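Local coordinates for 5' nucleotidase family protein (Staphylococcus aureus subsp. aureus, PDB 4Q7F) that is a two-domain member of the 5'-nucleotidase family, whose calcineurin-like phosphoesterase domain holds a manganese and a magnesium ion, at residues D27-I32 and F73-P78; A363-A368 and Y384-T389; N433-G438 and G483-Y488. All blocks are in the same frame, centred on the assembly; numbering follows the deposited sequence.

Contact 1 of 3, residues D27-I32 and F73-P78. With MN (manganese (II) ion), chain C.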
# COMPACT_ATOMS: atom_id res chain seq x y z
N ASP A 27 8.57 -1.05 2.29
CA ASP A 27 7.19 -1.40 2.60
C ASP A 27 7.07 -2.33 3.81
O ASP A 27 6.39 -3.35 3.78
CB ASP A 27 6.53 -1.99 1.34
CG ASP A 27 6.59 -1.03 0.14
OD1 ASP A 27 7.63 -0.94 -0.56
OD2 ASP A 27 5.55 -0.42 -0.20
N VAL A 28 7.79 -1.97 4.88
CA VAL A 28 7.74 -2.71 6.12
C VAL A 28 6.34 -2.64 6.71
O VAL A 28 5.83 -3.62 7.31
CB VAL A 28 8.79 -2.20 7.09
CG1 VAL A 28 8.68 -2.96 8.41
CG2 VAL A 28 10.15 -2.40 6.44
N HIS A 29 5.72 -1.47 6.50
CA HIS A 29 4.33 -1.22 6.84
C HIS A 29 3.95 -1.41 8.29
O HIS A 29 2.83 -1.82 8.60
CB HIS A 29 3.40 -2.04 5.93
CG HIS A 29 3.14 -1.41 4.60
ND1 HIS A 29 2.43 -0.24 4.47
CD2 HIS A 29 3.42 -1.81 3.33
CE1 HIS A 29 2.31 0.07 3.19
NE2 HIS A 29 2.90 -0.86 2.48
N GLY A 30 4.91 -1.16 9.18
CA GLY A 30 4.64 -1.26 10.61
C GLY A 30 4.59 -2.68 11.11
O GLY A 30 4.06 -2.92 12.21
N TYR A 31 5.09 -3.63 10.30
CA TYR A 31 5.23 -5.02 10.72
C TYR A 31 6.64 -5.15 11.33
O TYR A 31 7.62 -5.41 10.64
CB TYR A 31 5.03 -5.98 9.58
CG TYR A 31 3.58 -6.04 9.17
CD1 TYR A 31 3.06 -5.14 8.26
CD2 TYR A 31 2.72 -6.95 9.75
CE1 TYR A 31 1.71 -5.17 7.90
CE2 TYR A 31 1.37 -6.99 9.41
CZ TYR A 31 0.88 -6.09 8.49
OH TYR A 31 -0.44 -6.11 8.15
N ILE A 32 6.70 -4.92 12.63
CA ILE A 32 7.93 -4.93 13.40
C ILE A 32 8.13 -6.31 14.03
O ILE A 32 9.21 -6.90 13.93
CB ILE A 32 7.84 -3.89 14.53
CG1 ILE A 32 7.56 -2.49 13.97
CG2 ILE A 32 9.11 -3.92 15.40
CD1 ILE A 32 8.59 -1.98 13.00
N PHE A 73 6.45 2.92 5.82
CA PHE A 73 6.84 2.44 7.13
C PHE A 73 5.94 2.93 8.26
O PHE A 73 5.98 2.40 9.36
CB PHE A 73 8.27 2.89 7.47
CG PHE A 73 8.45 4.38 7.63
CD1 PHE A 73 8.28 4.98 8.88
CD2 PHE A 73 8.79 5.18 6.56
CE1 PHE A 73 8.44 6.33 9.03
CE2 PHE A 73 8.98 6.53 6.72
CZ PHE A 73 8.79 7.11 7.95
N LEU A 74 5.10 3.90 7.99
CA LEU A 74 4.30 4.52 9.06
C LEU A 74 2.88 4.02 9.17
O LEU A 74 2.21 4.26 10.16
CB LEU A 74 4.36 6.04 8.84
CG LEU A 74 3.89 7.00 9.91
CD1 LEU A 74 4.66 6.81 11.20
CD2 LEU A 74 4.08 8.41 9.35
N GLN A 75 2.43 3.28 8.17
CA GLN A 75 1.07 2.74 8.14
C GLN A 75 1.09 1.32 7.60
O GLN A 75 1.98 0.96 6.82
CB GLN A 75 0.19 3.62 7.23
CG GLN A 75 -1.29 3.22 7.11
CD GLN A 75 -1.55 2.04 6.18
OE1 GLN A 75 -0.74 1.73 5.30
NE2 GLN A 75 -2.69 1.39 6.36
N GLY A 76 0.12 0.51 8.01
CA GLY A 76 -0.01 -0.79 7.43
C GLY A 76 -0.52 -1.88 8.32
O GLY A 76 -1.41 -2.59 7.95
N SER A 77 0.03 -1.98 9.52
CA SER A 77 -0.32 -3.07 10.39
C SER A 77 -1.19 -2.61 11.54
O SER A 77 -1.32 -1.43 11.77
CB SER A 77 0.97 -3.64 10.97
OG SER A 77 1.50 -2.78 11.97
N PRO A 78 -1.77 -3.57 12.29
CA PRO A 78 -2.56 -3.25 13.47
C PRO A 78 -1.74 -2.53 14.52
O PRO A 78 -2.32 -1.89 15.38
CB PRO A 78 -2.99 -4.63 13.99
CG PRO A 78 -2.98 -5.50 12.80
CD PRO A 78 -1.81 -5.01 12.00
MN MN C . 3.41 -0.39 0.33
O HOH W 1 7.51 0.01 9.54
O HOH W 2 -1.45 -4.96 6.02
O HOH W 3 2.48 0.31 -1.61
O HOH W 4 0.98 -0.52 0.27
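His-29 meets the backbone of Gln-75 from within an Asp-x-His motif, a metal-binding signature of calcineurin-like phosphoesterases, and so joins two loops that follow neighbouring strands, 19-25 and 65-69. His-29 NE2 sits 2.3 Å from the manganese ion and Asp-27 OD2 lies 2.2 Å from it; Asp-72, just ahead of the 73-78 loop, His-249 and two waters complete the six ligands. The imidazole suits its place because its two nitrogens do different work.

Hydrogen bonds cross at two side chains. His-29 ND1 donates to Gln-75 O over 2.7 Å with an N-H...O angle of 158°, and the acceptor lies near the ring plane. This second-shell bond fixes the rotation of the ring and leaves NE2 to face the metal. Ser-77 OG donates to Gly-30 O over 2.6 Å, approaching from well above the carbonyl plane. A chi1 of 75° tucks the hydroxyl between the backbone N and carbonyl carbon of Ser-77, where it also caps helix 78-85 through a weak bond to Phe-79 N.

The same serine makes the apolar contact: its CB rests 3.5 Å from the centroid of the Tyr-31 ring, 12° off the normal, a CH-pi contact over the face.

Both glycines suit their places. Gly-30, in the type I' turn from Val-28 to Tyr-31, has positive phi and lies against Ser-77 OG. Gly-76 has backbone angles that call for glycine, and a CB there would run into His-29 O, already 3.2 Å from Gly-76 CA.

Two waters also bridge the loops. One accepts from Gly-30 N and donates to Phe-73 O; another donates to Gly-76 O over 3.1 Å and lies 2.6 Å from Tyr-31 OH.

Contact 2 of 3, residues A363-A368 and Y384-T389. With 3D1 ((2R,3S,5R)-5-(6-amino-9H-purin-9-yl)-tetrahydro-2-(hydroxymethyl)furan-3-ol), chain D.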
# COMPACT_ATOMS: atom_id res chain seq x y z
N ALA A 363 -14.68 -2.67 -1.23
CA ALA A 363 -13.86 -3.74 -1.74
C ALA A 363 -13.81 -4.78 -0.64
O ALA A 363 -14.18 -4.49 0.50
CB ALA A 363 -12.46 -3.23 -2.06
N LEU A 364 -13.45 -6.01 -1.00
CA LEU A 364 -13.18 -7.04 0.00
C LEU A 364 -11.65 -7.04 0.09
O LEU A 364 -10.94 -7.42 -0.86
CB LEU A 364 -13.69 -8.41 -0.43
CG LEU A 364 -13.44 -9.51 0.61
CD1 LEU A 364 -14.27 -9.28 1.86
CD2 LEU A 364 -13.74 -10.86 -0.00
N PHE A 365 -11.12 -6.58 1.21
CA PHE A 365 -9.66 -6.50 1.38
C PHE A 365 -8.98 -7.89 1.58
O PHE A 365 -9.61 -8.85 2.01
CB PHE A 365 -9.30 -5.45 2.44
CG PHE A 365 -9.81 -4.07 2.11
CD1 PHE A 365 -9.26 -3.35 1.05
CD2 PHE A 365 -10.83 -3.48 2.85
CE1 PHE A 365 -9.72 -2.07 0.74
CE2 PHE A 365 -11.30 -2.21 2.52
CZ PHE A 365 -10.75 -1.51 1.47
N ASP A 366 -7.70 -7.97 1.25
CA ASP A 366 -6.99 -9.26 1.29
C ASP A 366 -7.03 -10.00 2.62
O ASP A 366 -7.09 -11.21 2.65
CB ASP A 366 -5.57 -9.08 0.78
CG ASP A 366 -5.54 -8.84 -0.72
OD1 ASP A 366 -6.22 -9.61 -1.45
OD2 ASP A 366 -4.87 -7.90 -1.17
N SER A 367 -7.04 -9.25 3.71
CA SER A 367 -7.10 -9.85 5.05
C SER A 367 -8.56 -10.03 5.57
O SER A 367 -8.78 -10.42 6.74
CB SER A 367 -6.33 -8.94 6.00
OG SER A 367 -6.81 -7.59 5.90
N ALA A 368 -9.54 -9.76 4.71
CA ALA A 368 -10.94 -9.82 5.11
C ALA A 368 -11.50 -11.22 5.15
O ALA A 368 -11.96 -11.73 4.13
CB ALA A 368 -11.80 -8.95 4.18
N TYR A 384 -11.10 -4.32 7.65
CA TYR A 384 -10.97 -2.96 7.11
C TYR A 384 -9.60 -2.45 7.54
O TYR A 384 -9.52 -1.70 8.50
CB TYR A 384 -12.08 -2.00 7.61
CG TYR A 384 -12.33 -0.97 6.55
CD1 TYR A 384 -11.43 0.05 6.31
CD2 TYR A 384 -13.41 -1.11 5.68
CE1 TYR A 384 -11.64 0.95 5.29
CE2 TYR A 384 -13.61 -0.22 4.65
CZ TYR A 384 -12.73 0.80 4.46
OH TYR A 384 -12.89 1.69 3.43
N PRO A 385 -8.54 -2.80 6.79
CA PRO A 385 -7.18 -2.46 7.20
C PRO A 385 -6.65 -1.09 6.76
O PRO A 385 -5.48 -0.82 6.96
CB PRO A 385 -6.34 -3.57 6.55
CG PRO A 385 -7.08 -3.88 5.29
CD PRO A 385 -8.54 -3.58 5.54
N PHE A 386 -7.49 -0.25 6.17
CA PHE A 386 -7.03 1.08 5.78
C PHE A 386 -7.73 2.16 6.58
O PHE A 386 -8.87 1.98 7.01
CB PHE A 386 -7.25 1.30 4.28
CG PHE A 386 -6.41 0.40 3.43
CD1 PHE A 386 -5.04 0.61 3.30
CD2 PHE A 386 -6.99 -0.65 2.74
CE1 PHE A 386 -4.26 -0.21 2.51
CE2 PHE A 386 -6.21 -1.47 1.94
CZ PHE A 386 -4.86 -1.26 1.83
N PRO A 387 -7.06 3.31 6.77
CA PRO A 387 -7.72 4.40 7.49
C PRO A 387 -8.56 5.30 6.55
O PRO A 387 -8.35 6.51 6.46
CB PRO A 387 -6.55 5.12 8.15
CG PRO A 387 -5.40 4.91 7.21
CD PRO A 387 -5.65 3.64 6.46
N ASN A 388 -9.52 4.70 5.86
CA ASN A 388 -10.40 5.42 4.95
C ASN A 388 -11.62 6.01 5.64
O ASN A 388 -12.21 5.39 6.53
CB ASN A 388 -11.01 4.49 3.93
CG ASN A 388 -10.00 3.78 3.06
OD1 ASN A 388 -10.25 2.64 2.63
ND2 ASN A 388 -8.90 4.42 2.77
N THR A 389 -12.02 7.20 5.18
CA THR A 389 -13.25 7.83 5.62
C THR A 389 -14.16 7.65 4.41
O THR A 389 -13.76 7.00 3.43
CB THR A 389 -13.06 9.29 5.99
OG1 THR A 389 -12.48 9.95 4.88
CG2 THR A 389 -12.12 9.43 7.21
O5' 3D1 D . -1.38 1.70 -5.61
C5' 3D1 D . -2.39 1.77 -4.61
C4' 3D1 D . -1.78 1.90 -3.23
O4' 3D1 D . -2.83 2.23 -2.35
C1' 3D1 D . -3.11 1.17 -1.43
N9 3D1 D . -4.59 1.01 -1.30
C4 3D1 D . -5.30 1.74 -0.45
N3 3D1 D . -4.98 2.71 0.44
C2 3D1 D . -5.93 3.29 1.18
N1 3D1 D . -7.25 2.96 1.09
C6 3D1 D . -7.70 2.00 0.24
N6 3D1 D . -9.02 1.70 0.18
C5 3D1 D . -6.70 1.33 -0.62
N7 3D1 D . -6.71 0.36 -1.56
C8 3D1 D . -5.43 0.18 -1.98
C2' 3D1 D . -2.34 -0.05 -1.92
C3' 3D1 D . -1.18 0.62 -2.64
O3' 3D1 D . -0.17 0.95 -1.67
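Phe-365 drives its side chain into a corner built by Tyr-384, Pro-385 and Phe-386, and its atoms meet them in turn. At the root, Phe-365 CB packs 3.7 Å from Pro-385 CD. Farther out, Phe-365 CD2 approaches that same Pro-385 CD to 3.5 Å, the rigid proline ring meeting this side of the phenyl obliquely. Phe-386 comes over the face on that same side, near Phe-365 CD1 and CE1, with Phe-386 CD2 3.7 Å from Phe-365 CE1; here the edge of Phe-386 is turned toward the face of Phe-365 in an offset T-shaped pair, while Ala-363 O lies over the opposite face. At CE2 the roles change: Phe-365 presents its own edge to the face of Tyr-384, CE2 to CE2 3.7 Å, with the planes at 76°. The tip, Phe-365 CZ, ends 3.9 Å from N6 of the bound (2R,3S,5R)-5-(6-amino-9H-purin-9-yl)-tetrahydro-2-(hydroxymethyl)furan-3-ol.

Phe-386 thus turns its edge to Phe-365, while one of its faces lies over the ligand's rings near C4. With CG anti to its carbonyl carbon (chi1 -60°), Asn-388 brings its amide to the edge of the purine. Its two ends match the complementary pair there: Asn-388 ND2 donates to N1 of the ligand over 2.8 Å at a nearly straight 168°, and N6 of the ligand donates to Asn-388 OD1 over 2.9 Å. An asparagine, donor and acceptor at once, fits this edge well.

Together the aromatic cluster and the amide line the ligand pocket around the purine ring of the bound compound, in the C-terminal domain of this 5'-nucleotidase family protein.

Contact 3 of 3, residues N433-G438 and G483-Y488; sequences NYDIYG and GQYDMY
The two backbones come closest at Asn-433 and Gly-483, whose CA atoms are 5.3 Å apart, and beyond this point strand 435-438 and the loop leading into the 3-10 segment 486-488 are bridged by side chains. At the close point the Asn-433 amide lies against the glycine, OD1 3.3 Å from Gly-483 CA; a residue without a side chain, and with positive phi, suits this narrow spot.

Tyr-485 spans the gap. With chi1 at -76° its CG stands beside its backbone N, and the ring points across to the strand, where OH donates to Asn-433 O over 2.8 Å, tilted 35° from the carbonyl plane. The same hydroxyl also bonds Ser-407 OG, so its polar tip is held from two quarters. Over one face of the ring lies Asp-435 OD2, 4.0 Å from Tyr-485 CZ, the carboxylate and ring planes only 26° apart; the two side chains run antiparallel alongside one another. The charge of this buried aspartate is answered by a salt bridge to Arg-478.

The strand belongs to the five-stranded mixed sheet of the 5'-nucleotidase C-terminal domain, where it is an outermost strand beside 359-363. From helix 397-408, Ala-403 touches Tyr-437 and Tyr-488, and Arg-406 touches Tyr-485. Tyrosine serves well at 485, combining a ring long enough to cross from loop to strand with a hydroxyl that can bond at the far end.

Tyr-437 and Tyr-488 approach from opposite directions, Tyr-488 OH lying at the edge of the Tyr-437 ring, 4.1 Å from CE2. A single water gathers three groups: it donates to Asp-435 OD2 over 2.8 Å and sits 2.7 Å from Tyr-437 OH and 2.7 Å from Tyr-488 OH. Tyr-437 OH is bonded in addition to Ser-407 OG.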
# COMPACT_ATOMS: atom_id res chain seq x y z
N ASN A 433 -9.24 -3.63 -5.74
CA ASN A 433 -9.78 -2.76 -6.76
C ASN A 433 -11.09 -3.29 -7.32
O ASN A 433 -11.56 -2.77 -8.31
CB ASN A 433 -8.78 -2.47 -7.88
CG ASN A 433 -7.73 -1.46 -7.46
OD1 ASN A 433 -7.88 -0.76 -6.46
ND2 ASN A 433 -6.65 -1.38 -8.23
N TYR A 434 -11.64 -4.34 -6.71
CA TYR A 434 -12.95 -4.86 -7.07
C TYR A 434 -13.95 -4.44 -6.01
O TYR A 434 -13.76 -4.70 -4.83
CB TYR A 434 -12.94 -6.38 -7.15
CG TYR A 434 -14.34 -6.96 -7.38
CD1 TYR A 434 -15.00 -6.79 -8.57
CD2 TYR A 434 -14.96 -7.72 -6.39
CE1 TYR A 434 -16.26 -7.31 -8.77
CE2 TYR A 434 -16.21 -8.26 -6.58
CZ TYR A 434 -16.86 -8.05 -7.77
OH TYR A 434 -18.09 -8.64 -7.94
N ASP A 435 -15.06 -3.85 -6.42
CA ASP A 435 -16.07 -3.40 -5.45
C ASP A 435 -17.33 -4.19 -5.57
O ASP A 435 -17.73 -4.60 -6.69
CB ASP A 435 -16.39 -1.91 -5.59
CG ASP A 435 -15.29 -1.00 -5.07
OD1 ASP A 435 -14.53 -1.41 -4.18
OD2 ASP A 435 -15.22 0.18 -5.52
N ILE A 436 -17.93 -4.41 -4.41
CA ILE A 436 -19.24 -5.03 -4.30
C ILE A 436 -20.20 -3.91 -3.93
O ILE A 436 -19.97 -3.16 -2.98
CB ILE A 436 -19.30 -6.14 -3.23
CG1 ILE A 436 -18.33 -7.28 -3.54
CG2 ILE A 436 -20.72 -6.67 -3.11
CD1 ILE A 436 -16.92 -7.09 -3.03
N TYR A 437 -21.30 -3.79 -4.68
CA TYR A 437 -22.25 -2.71 -4.48
C TYR A 437 -23.53 -3.11 -3.77
O TYR A 437 -24.02 -4.22 -3.92
CB TYR A 437 -22.64 -2.09 -5.85
CG TYR A 437 -21.46 -1.54 -6.61
CD1 TYR A 437 -20.60 -2.38 -7.31
CD2 TYR A 437 -21.23 -0.16 -6.68
CE1 TYR A 437 -19.52 -1.88 -8.02
CE2 TYR A 437 -20.14 0.35 -7.37
CZ TYR A 437 -19.30 -0.52 -8.03
OH TYR A 437 -18.26 -0.00 -8.72
N GLY A 438 -24.06 -2.18 -3.01
CA GLY A 438 -25.32 -2.37 -2.29
C GLY A 438 -26.32 -1.29 -2.67
O GLY A 438 -25.96 -0.12 -2.94
N GLY A 483 -7.57 3.22 -7.71
CA GLY A 483 -7.90 1.96 -8.35
C GLY A 483 -8.52 2.15 -9.73
O GLY A 483 -9.18 1.26 -10.23
N GLN A 484 -8.25 3.31 -10.35
CA GLN A 484 -8.76 3.65 -11.69
C GLN A 484 -10.29 3.81 -11.73
O GLN A 484 -10.95 3.38 -12.70
CB GLN A 484 -8.33 2.64 -12.78
CG GLN A 484 -6.84 2.53 -12.99
CD GLN A 484 -6.50 1.49 -14.06
OE1 GLN A 484 -7.18 1.38 -15.09
NE2 GLN A 484 -5.43 0.74 -13.84
N TYR A 485 -10.85 4.41 -10.67
CA TYR A 485 -12.27 4.76 -10.59
C TYR A 485 -12.33 6.29 -10.80
O TYR A 485 -12.77 7.07 -9.95
CB TYR A 485 -12.87 4.34 -9.26
CG TYR A 485 -13.10 2.83 -9.21
CD1 TYR A 485 -12.10 1.95 -8.81
CD2 TYR A 485 -14.32 2.29 -9.61
CE1 TYR A 485 -12.31 0.58 -8.77
CE2 TYR A 485 -14.54 0.91 -9.57
CZ TYR A 485 -13.57 0.06 -9.15
OH TYR A 485 -13.80 -1.31 -9.14
N ASP A 486 -11.86 6.68 -11.98
CA ASP A 486 -11.77 8.09 -12.36
C ASP A 486 -13.12 8.81 -12.52
O ASP A 486 -13.18 10.01 -12.38
CB ASP A 486 -10.90 8.18 -13.61
CG ASP A 486 -9.46 7.72 -13.32
OD1 ASP A 486 -8.74 8.44 -12.60
OD2 ASP A 486 -9.08 6.60 -13.75
N MSE A 487 -14.20 8.07 -12.74
CA MSE A 487 -15.52 8.67 -12.88
C MSE A 487 -15.97 9.35 -11.60
O MSE A 487 -16.85 10.19 -11.65
CB MSE A 487 -16.54 7.64 -13.39
CG MSE A 487 -17.05 6.59 -12.39
SE MSE A 487 -15.71 5.33 -11.62
CE MSE A 487 -15.17 4.46 -13.30
N TYR A 488 -15.39 9.02 -10.45
CA TYR A 488 -15.81 9.69 -9.22
C TYR A 488 -15.14 11.04 -8.98
O TYR A 488 -15.62 11.82 -8.15
CB TYR A 488 -15.54 8.85 -7.99
CG TYR A 488 -16.27 7.55 -7.91
CD1 TYR A 488 -17.65 7.50 -8.06
CD2 TYR A 488 -15.59 6.37 -7.60
CE1 TYR A 488 -18.34 6.31 -7.94
CE2 TYR A 488 -16.28 5.17 -7.48
CZ TYR A 488 -17.66 5.16 -7.66
OH TYR A 488 -18.38 4.01 -7.56
O HOH W 5 -16.96 1.75 -7.05

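From the N terminus, contact 1 closes a 40-residue excursion through helix 48-59 and strand 65-69, tying together loops of the phosphoesterase domain. Contact 2 closes a much shorter one, 15 residues running through two small strands and helix 377-383. Contact 3 spans 44 residues, nearly half of them strand, and fastens an outermost strand to the loop before strand 493-497. The three follow in series, neither nesting nor crossing. In space they form a row: Gln-75 of contact 1 packs on Pro-385, Phe-386 and Pro-387 of contact 2 across the domain interface, while Ala-363 of contact 2 packs on Tyr-434 and Asp-435 of contact 3.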